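Local coordinates for reticulocyte binding protein (Streptococcus agalactiae COH1, PDB 3FAW) that probably hydrolyses alpha-1,6-glucosidic branch linkages of pullulan and related alpha-glucans as a cell-wall-attached streptococcal pullulanase, at residues A[728-731]-A[732-736]. Numbering follows the deposited sequence.
Sequences GDIK and EKDLV
Asp734 reaches back over the turn to the backbone of Lys731, and this is the one hydrogen bond between 728-731 and 732-736. Lys731 N lies 2.8 Å from Asp734 OD2, with an N-H...O angle of 173°, so the bond is nearly straight; it enters on the anti lone pair, away from the other oxygen. That oxygen is engaged as well: Leu735 N donates to Asp734 OD1 at 2.8 Å, again on the anti side, though more bent at 153°. The carboxylate thus takes one amide on each oxygen, and the two bonds probably offset the cost of an unstaggered chi1 of -137°. Arg760 adds salt bridges to Asp734 OD1 and Asp729 OD1. Asp729 OD1 and Asp734 OD2 are 5.5 Å apart, not in contact, and Arg760 probably offsets their like charges.

The apolar part is a single crossing. Ile730 CD1 meets Val736 CG1 at 3.3 Å, tighter than usual for two carbons, with the side chains at about a right angle; Leu544 and Val762 add to the surroundings of this buried pair.

Backbone bonds of Glu732 to Leu544 and Asp734 to Gln542 join this turn of the C-terminal domain to strand 542-543 and the start of helix 544-551. A buried carboxylate bonded at both oxygens probably holds the turn into strand 733-734 in shape, while Arg760 probably stabilises its negative charge.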
loop_
_atom_site.group_PDB
_atom_site.type_symbol
_atom_site.label_atom_id
_atom_site.label_comp_id
_atom_site.label_asym_id
_atom_site.label_seq_id
_atom_site.Cartn_x
_atom_site.Cartn_y
_atom_site.Cartn_z
ATOM N N GLY A 728 27.528 28.904 -18.207
ATOM C CA GLY A 728 28.501 29.124 -17.138
ATOM C C GLY A 728 29.358 27.886 -16.933
ATOM O O GLY A 728 29.838 27.303 -17.903
ATOM N N ASP A 729 29.519 27.463 -15.678
ATOM C CA ASP A 729 30.351 26.294 -15.357
ATOM C C ASP A 729 29.551 24.986 -15.200
ATOM O O ASP A 729 30.063 24.003 -14.665
ATOM C CB ASP A 729 31.198 26.568 -14.106
ATOM C CG ASP A 729 30.370 26.672 -12.835
ATOM O OD1 ASP A 729 29.128 26.609 -12.913
ATOM O OD2 ASP A 729 30.971 26.827 -11.753
ATOM N N ILE A 730 28.307 24.981 -15.678
ATOM C CA ILE A 730 27.437 23.806 -15.592
ATOM C C ILE A 730 27.925 22.685 -16.518
ATOM O O ILE A 730 28.139 22.906 -17.713
ATOM C CB ILE A 730 25.975 24.176 -15.947
ATOM C CG1 ILE A 730 25.377 25.084 -14.866
ATOM C CG2 ILE A 730 25.111 22.933 -16.114
ATOM C CD1 ILE A 730 25.205 24.408 -13.510
ATOM N N LYS A 731 28.110 21.492 -15.956
ATOM C CA LYS A 731 28.565 20.332 -16.726
ATOM C C LYS A 731 27.400 19.368 -16.953
ATOM O O LYS A 731 26.336 19.528 -16.350
ATOM C CB LYS A 731 29.722 19.629 -16.010
ATOM C CG LYS A 731 30.900 20.543 -15.649
ATOM C CD LYS A 731 31.505 21.230 -16.869
ATOM C CE LYS A 731 32.671 22.143 -16.493
ATOM N NZ LYS A 731 33.368 22.688 -17.699
ATOM N N GLU A 732 27.600 18.382 -17.828
ATOM C CA GLU A 732 26.526 17.443 -18.193
ATOM C C GLU A 732 26.025 16.672 -16.968
ATOM O O GLU A 732 24.820 16.549 -16.766
ATOM C CB GLU A 732 26.968 16.475 -19.299
ATOM C CG GLU A 732 25.804 15.729 -19.950
ATOM C CD GLU A 732 26.205 14.932 -21.183
ATOM O OE1 GLU A 732 27.407 14.634 -21.356
ATOM O OE2 GLU A 732 25.304 14.596 -21.984
ATOM N N LYS A 733 26.958 16.165 -16.162
ATOM C CA LYS A 733 26.642 15.629 -14.836
ATOM C C LYS A 733 27.069 16.658 -13.799
ATOM O O LYS A 733 28.229 17.076 -13.787
ATOM C CB LYS A 733 27.369 14.307 -14.586
ATOM C CG LYS A 733 26.916 13.164 -15.483
ATOM C CD LYS A 733 27.619 11.870 -15.107
ATOM C CE LYS A 733 27.084 10.691 -15.896
ATOM N NZ LYS A 733 27.732 9.414 -15.483
ATOM N N ASP A 734 26.148 17.086 -12.942
ATOM C CA ASP A 734 26.469 18.141 -11.976
ATOM C C ASP A 734 25.663 18.036 -10.679
ATOM O O ASP A 734 24.848 17.120 -10.516
ATOM C CB ASP A 734 26.278 19.520 -12.627
ATOM C CG ASP A 734 27.404 20.484 -12.296
ATOM O OD1 ASP A 734 27.850 20.489 -11.128
ATOM O OD2 ASP A 734 27.836 21.239 -13.201
ATOM N N LEU A 735 25.935 18.964 -9.754
ATOM C CA LEU A 735 25.297 19.018 -8.430
ATOM C C LEU A 735 24.514 20.314 -8.193
ATOM O O LEU A 735 24.048 20.567 -7.083
ATOM C CB LEU A 735 26.359 18.882 -7.333
ATOM C CG LEU A 735 27.134 17.564 -7.272
ATOM C CD1 LEU A 735 28.323 17.700 -6.337
ATOM C CD2 LEU A 735 26.229 16.426 -6.832
ATOM N N VAL A 736 24.380 21.137 -9.228
ATOM C CA VAL A 736 23.530 22.330 -9.161
ATOM C C VAL A 736 22.527 22.286 -10.310
ATOM O O VAL A 736 22.848 21.820 -11.404
ATOM C CB VAL A 736 24.358 23.647 -9.202
ATOM C CG1 VAL A 736 25.353 23.623 -10.333
ATOM C CG2 VAL A 736 23.435 24.875 -9.315
#